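Nucleoporin NUP82 (Saccharomyces cerevisiae, PDB 3PBP) serves as a structural component of the nuclear pore complex and can help dock transport factors; its N-terminal domain interacts with NUP116. Local coordinates at residues I72-N86 with S126-D139. The protein carries 1 engineered substitution. Numbering follows the deposited sequence.
Sequences ISSTSGDLLCLFNDN and SIKKVLFHPKSYRD
Phe83, Cys81, Leu79 and Ile72 meet Val130 and Phe132 in an apolar interface between two successive four-stranded antiparallel sheets, packed through side chains. The evidence is the spacing: the axes of strands 79-83 and 127-132 run nearly antiparallel, at 172°, but stay 8.8 Å apart, too far for backbone pairing between them. Val130 lies across one face of the Phe83 ring, its CG2 3.6 Å from the ring centroid and almost on the normal, a CH-pi contact. Val130 CG1, anti to the backbone N (chi1 177°), reaches Cys81 SG at 3.8 Å. The Phe132 ring packs against the side of the hairpin that faces strand 127-132, touching residues of both its strands: Ser74 CB covers one ring face, a second CH-pi contact, while Phe132 CZ meets Leu79 CB obliquely at 3.7 Å, and Cys81 CB as well. Ile72 CD1 packs alongside Phe132 CD2 at 4.2 Å.

Polar contacts mark both ends. At one, Ile127 N donates to Asp85 O (2.8 Å, N-H...O angle 158°), tying the start of strand 127-132 to the turn after strand 79-83. At the other, Ser76 OG donates a hydrogen bond to Asp139 OD2 on the syn side. Ser76 OG also accepts from Asp78 N (3.2 Å), an ST turn that fixes the hydroxyl of Ser76 at the end of the type I turn Ser74-Gly77. Asp78 OD2 lies 4.4 Å from Asp139 OD2, which might raise the proton affinity of one of the two carboxylates.

Beyond the segments, Ile88 of strand 87-92 packs against Phe83 and Ile127, and Ile142 of strand 141-146 against Phe132, extending the apolar layer into both sheets. Consecutive four-stranded antiparallel sheets joined face to face in this way are neighbouring blades of a beta-propeller, the fold of this domain.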
loop_
_atom_site.group_PDB
_atom_site.type_symbol
_atom_site.label_atom_id
_atom_site.label_comp_id
_atom_site.label_asym_id
_atom_site.label_seq_id
_atom_site.Cartn_x
_atom_site.Cartn_y
_atom_site.Cartn_z
ATOM N N ILE A 72 3.396 -10.477 14.486
ATOM C CA ILE A 72 3.094 -11.192 13.259
ATOM C C ILE A 72 4.206 -12.178 12.995
ATOM O O ILE A 72 5.299 -12.053 13.533
ATOM C CB ILE A 72 2.970 -10.235 12.053
ATOM C CG1 ILE A 72 4.252 -9.419 11.911
ATOM C CG2 ILE A 72 1.796 -9.306 12.245
ATOM C CD1 ILE A 72 4.288 -8.548 10.697
ATOM N N SER A 73 3.923 -13.154 12.148
ATOM C CA SER A 73 4.897 -14.178 11.812
ATOM C C SER A 73 5.200 -14.188 10.328
ATOM O O SER A 73 4.341 -13.876 9.516
ATOM C CB SER A 73 4.355 -15.546 12.222
ATOM O OG SER A 73 5.087 -16.602 11.619
ATOM N N SER A 74 6.430 -14.522 9.965
ATOM C CA SER A 74 6.754 -14.602 8.554
ATOM C C SER A 74 6.064 -15.890 8.085
ATOM O O SER A 74 5.907 -16.833 8.860
ATOM C CB SER A 74 8.263 -14.699 8.364
ATOM O OG SER A 74 8.762 -15.909 8.891
ATOM N N THR A 75 5.636 -15.932 6.827
ATOM C CA THR A 75 4.956 -17.120 6.314
ATOM C C THR A 75 5.813 -18.370 6.455
ATOM O O THR A 75 5.293 -19.458 6.701
ATOM C CB THR A 75 4.564 -16.929 4.846
ATOM O OG1 THR A 75 3.561 -15.915 4.762
ATOM C CG2 THR A 75 4.007 -18.208 4.262
ATOM N N SER A 76 7.126 -18.210 6.286
ATOM C CA SER A 76 8.059 -19.325 6.425
ATOM C C SER A 76 8.022 -19.845 7.852
ATOM O O SER A 76 8.405 -20.978 8.117
ATOM C CB SER A 76 9.471 -18.864 6.138
ATOM O OG SER A 76 9.929 -18.053 7.202
ATOM N N GLY A 77 7.581 -18.998 8.777
ATOM C CA GLY A 77 7.502 -19.384 10.176
ATOM C C GLY A 77 8.823 -19.319 10.906
ATOM O O GLY A 77 8.940 -19.802 12.021
ATOM N N ASP A 78 9.826 -18.704 10.292
ATOM C CA ASP A 78 11.131 -18.630 10.929
ATOM C C ASP A 78 11.331 -17.368 11.761
ATOM O O ASP A 78 12.181 -17.319 12.653
ATOM C CB ASP A 78 12.218 -18.754 9.867
ATOM C CG ASP A 78 12.107 -20.051 9.072
ATOM O OD1 ASP A 78 11.719 -21.095 9.657
ATOM O OD2 ASP A 78 12.417 -20.031 7.858
ATOM N N LEU A 79 10.530 -16.349 11.481
ATOM C CA LEU A 79 10.648 -15.104 12.210
ATOM C C LEU A 79 9.326 -14.551 12.758
ATOM O O LEU A 79 8.245 -14.736 12.174
ATOM C CB LEU A 79 11.276 -14.038 11.322
ATOM C CG LEU A 79 12.664 -14.270 10.766
ATOM C CD1 LEU A 79 13.127 -12.987 10.068
ATOM C CD2 LEU A 79 13.596 -14.657 11.890
ATOM N N LEU A 80 9.442 -13.863 13.895
ATOM C CA LEU A 80 8.324 -13.201 14.547
ATOM C C LEU A 80 8.688 -11.717 14.626
ATOM O O LEU A 80 9.857 -11.347 14.767
ATOM C CB LEU A 80 8.109 -13.744 15.954
ATOM C CG LEU A 80 7.544 -15.154 16.052
ATOM C CD1 LEU A 80 7.436 -15.512 17.523
ATOM C CD2 LEU A 80 6.172 -15.249 15.362
ATOM N N CYS A 81 7.681 -10.870 14.493
ATOM C CA CYS A 81 7.890 -9.445 14.574
ATOM C C CYS A 81 6.908 -8.908 15.602
ATOM O O CYS A 81 5.692 -8.987 15.409
ATOM C CB CYS A 81 7.642 -8.783 13.225
ATOM S SG CYS A 81 8.026 -7.024 13.244
ATOM N N LEU A 82 7.443 -8.391 16.705
ATOM C CA LEU A 82 6.620 -7.844 17.778
ATOM C C LEU A 82 6.825 -6.334 17.778
ATOM O O LEU A 82 7.968 -5.844 17.796
ATOM C CB LEU A 82 7.024 -8.464 19.126
ATOM C CG LEU A 82 7.159 -9.996 19.087
ATOM C CD1 LEU A 82 8.552 -10.337 18.594
ATOM C CD2 LEU A 82 6.921 -10.616 20.444
ATOM N N PHE A 83 5.718 -5.591 17.734
ATOM C CA PHE A 83 5.813 -4.138 17.684
ATOM C C PHE A 83 4.623 -3.387 18.260
ATOM O O PHE A 83 3.537 -3.936 18.438
ATOM C CB PHE A 83 5.997 -3.678 16.233
ATOM C CG PHE A 83 4.798 -3.949 15.357
ATOM C CD1 PHE A 83 4.588 -5.213 14.800
ATOM C CD2 PHE A 83 3.858 -2.953 15.111
ATOM C CE1 PHE A 83 3.454 -5.480 14.006
ATOM C CE2 PHE A 83 2.722 -3.206 14.324
ATOM C CZ PHE A 83 2.522 -4.469 13.773
ATOM N N ASN A 84 4.856 -2.114 18.547
ATOM C CA ASN A 84 3.819 -1.234 19.046
ATOM C C ASN A 84 3.970 0.069 18.261
ATOM O O ASN A 84 4.583 0.086 17.189
ATOM C CB ASN A 84 3.956 -0.998 20.558
ATOM C CG ASN A 84 5.301 -0.385 20.960
ATOM O OD1 ASN A 84 6.156 -0.079 20.117
ATOM N ND2 ASN A 84 5.484 -0.199 22.266
ATOM N N ASP A 85 3.423 1.161 18.773
ATOM C CA ASP A 85 3.516 2.423 18.049
ATOM C C ASP A 85 4.909 3.048 18.130
ATOM O O ASP A 85 5.209 4.013 17.420
ATOM C CB ASP A 85 2.484 3.398 18.603
ATOM C CG ASP A 85 2.694 3.690 20.077
ATOM O OD1 ASP A 85 2.777 2.728 20.881
ATOM O OD2 ASP A 85 2.772 4.887 20.434
ATOM N N ASN A 86 5.773 2.474 18.959
ATOM C CA ASN A 86 7.076 3.061 19.136
ATOM C C ASN A 86 8.272 2.230 18.726
ATOM O O ASN A 86 9.258 2.770 18.234
ATOM C CB ASN A 86 7.207 3.495 20.603
ATOM C CG ASN A 86 8.569 4.100 20.918
ATOM O OD1 ASN A 86 9.556 3.377 21.117
ATOM N ND2 ASN A 86 8.633 5.431 20.950
ATOM N N SER A 126 4.786 7.920 14.747
ATOM C CA SER A 126 4.675 6.588 15.307
ATOM C C SER A 126 4.263 5.518 14.304
ATOM O O SER A 126 3.700 5.806 13.244
ATOM C CB SER A 126 3.711 6.603 16.491
ATOM O OG SER A 126 2.519 7.271 16.154
ATOM N N ILE A 127 4.562 4.273 14.661
ATOM C CA ILE A 127 4.267 3.117 13.828
ATOM C C ILE A 127 2.782 2.759 13.830
ATOM O O ILE A 127 2.150 2.663 14.884
ATOM C CB ILE A 127 5.088 1.898 14.306
ATOM C CG1 ILE A 127 6.580 2.225 14.207
ATOM C CG2 ILE A 127 4.741 0.665 13.480
ATOM C CD1 ILE A 127 7.453 1.216 14.878
ATOM N N LYS A 128 2.242 2.556 12.631
ATOM C CA LYS A 128 0.846 2.197 12.475
ATOM C C LYS A 128 0.709 0.710 12.113
ATOM O O LYS A 128 -0.138 -0.006 12.670
ATOM C CB LYS A 128 0.208 3.074 11.396
ATOM C CG LYS A 128 -1.296 2.915 11.286
ATOM C CD LYS A 128 -1.892 3.880 10.274
ATOM C CE LYS A 128 -3.411 3.720 10.216
ATOM N NZ LYS A 128 -4.070 4.753 9.370
ATOM N N LYS A 129 1.550 0.244 11.191
ATOM C CA LYS A 129 1.498 -1.149 10.774
ATOM C C LYS A 129 2.841 -1.658 10.261
ATOM O O LYS A 129 3.637 -0.890 9.715
ATOM C CB LYS A 129 0.434 -1.338 9.690
ATOM C CG LYS A 129 0.127 -2.789 9.439
ATOM C CD LYS A 129 -0.938 -2.998 8.387
ATOM C CE LYS A 129 -1.302 -4.485 8.324
ATOM N NZ LYS A 129 -2.404 -4.825 7.379
ATOM N N VAL A 130 3.073 -2.960 10.447
ATOM C CA VAL A 130 4.300 -3.626 10.004
ATOM C C VAL A 130 3.988 -4.921 9.271
ATOM O O VAL A 130 3.120 -5.678 9.671
ATOM C CB VAL A 130 5.216 -3.966 11.189
ATOM C CG1 VAL A 130 6.454 -4.721 10.693
ATOM C CG2 VAL A 130 5.617 -2.695 11.905
ATOM N N LEU A 131 4.720 -5.174 8.200
ATOM C CA LEU A 131 4.539 -6.385 7.398
ATOM C C LEU A 131 5.876 -6.929 6.937
ATOM O O LEU A 131 6.787 -6.154 6.628
ATOM C CB LEU A 131 3.749 -6.075 6.125
ATOM C CG LEU A 131 2.299 -5.646 6.208
ATOM C CD1 LEU A 131 1.811 -5.302 4.829
ATOM C CD2 LEU A 131 1.495 -6.768 6.816
ATOM N N PHE A 132 6.004 -8.250 6.879
ATOM C CA PHE A 132 7.232 -8.838 6.348
ATOM C C PHE A 132 7.100 -8.738 4.822
ATOM O O PHE A 132 5.995 -8.828 4.289
ATOM C CB PHE A 132 7.328 -10.306 6.707
ATOM C CG PHE A 132 7.961 -10.571 8.017
ATOM C CD1 PHE A 132 9.320 -10.318 8.214
ATOM C CD2 PHE A 132 7.209 -11.088 9.064
ATOM C CE1 PHE A 132 9.924 -10.578 9.450
ATOM C CE2 PHE A 132 7.796 -11.354 10.302
ATOM C CZ PHE A 132 9.158 -11.097 10.496
ATOM N N HIS A 133 8.201 -8.538 4.110
ATOM C CA HIS A 133 8.098 -8.495 2.663
ATOM C C HIS A 133 7.964 -9.972 2.294
ATOM O O HIS A 133 8.808 -10.791 2.651
ATOM C CB HIS A 133 9.340 -7.865 2.033
ATOM C CG HIS A 133 9.178 -7.559 0.576
ATOM N ND1 HIS A 133 9.052 -8.541 -0.385
ATOM C CD2 HIS A 133 9.115 -6.378 -0.084
ATOM C CE1 HIS A 133 8.923 -7.978 -1.574
ATOM N NE2 HIS A 133 8.957 -6.666 -1.420
ATOM N N PRO A 134 6.895 -10.330 1.577
ATOM C CA PRO A 134 6.627 -11.707 1.169
ATOM C C PRO A 134 7.738 -12.367 0.369
ATOM O O PRO A 134 7.867 -13.587 0.384
ATOM C CB PRO A 134 5.345 -11.587 0.348
ATOM C CG PRO A 134 4.781 -10.272 0.735
ATOM C CD PRO A 134 5.981 -9.410 0.887
ATOM N N LYS A 135 8.547 -11.584 -0.330
ATOM C CA LYS A 135 9.584 -12.208 -1.129
ATOM C C LYS A 135 11.022 -11.777 -0.863
ATOM O O LYS A 135 11.812 -11.566 -1.783
ATOM C CB LYS A 135 9.246 -12.047 -2.605
ATOM C CG LYS A 135 8.211 -13.023 -3.099
ATOM C CD LYS A 135 8.113 -12.929 -4.601
ATOM C CE LYS A 135 7.483 -14.165 -5.213
ATOM N NZ LYS A 135 7.449 -14.045 -6.718
ATOM N N SER A 136 11.367 -11.650 0.406
ATOM C CA SER A 136 12.722 -11.285 0.761
ATOM C C SER A 136 13.433 -12.574 1.142
ATOM O O SER A 136 12.867 -13.451 1.795
ATOM C CB SER A 136 12.724 -10.295 1.930
ATOM O OG SER A 136 11.827 -10.716 2.948
ATOM N N TYR A 137 14.669 -12.706 0.697
ATOM C CA TYR A 137 15.459 -13.882 1.019
ATOM C C TYR A 137 15.652 -13.936 2.547
ATOM O O TYR A 137 15.998 -12.940 3.185
ATOM C CB TYR A 137 16.804 -13.793 0.297
ATOM C CG TYR A 137 17.746 -14.928 0.586
ATOM C CD1 TYR A 137 17.456 -16.228 0.177
ATOM C CD2 TYR A 137 18.933 -14.703 1.278
ATOM C CE1 TYR A 137 18.328 -17.271 0.452
ATOM C CE2 TYR A 137 19.810 -15.740 1.557
ATOM C CZ TYR A 137 19.503 -17.016 1.144
ATOM O OH TYR A 137 20.382 -18.031 1.434
ATOM N N ARG A 138 15.408 -15.101 3.128
ATOM C CA ARG A 138 15.531 -15.272 4.569
ATOM C C ARG A 138 14.645 -14.312 5.370
ATOM O O ARG A 138 14.976 -13.963 6.501
ATOM C CB ARG A 138 16.988 -15.106 4.999
ATOM C CG ARG A 138 17.930 -16.118 4.374
ATOM C CD ARG A 138 18.938 -16.628 5.385
ATOM N NE ARG A 138 19.882 -15.600 5.813
ATOM C CZ ARG A 138 20.305 -15.451 7.068
ATOM N NH1 ARG A 138 19.861 -16.267 8.025
ATOM N NH2 ARG A 138 21.173 -14.486 7.367
ATOM N N ASP A 139 13.522 -13.891 4.786
ATOM C CA ASP A 139 12.572 -12.989 5.447
ATOM C C ASP A 139 13.244 -11.770 6.046
ATOM O O ASP A 139 12.763 -11.233 7.042
ATOM C CB ASP A 139 11.839 -13.723 6.567
ATOM C CG ASP A 139 11.001 -14.880 6.060
ATOM O OD1 ASP A 139 10.082 -14.638 5.249
ATOM O OD2 ASP A 139 11.252 -16.033 6.471
#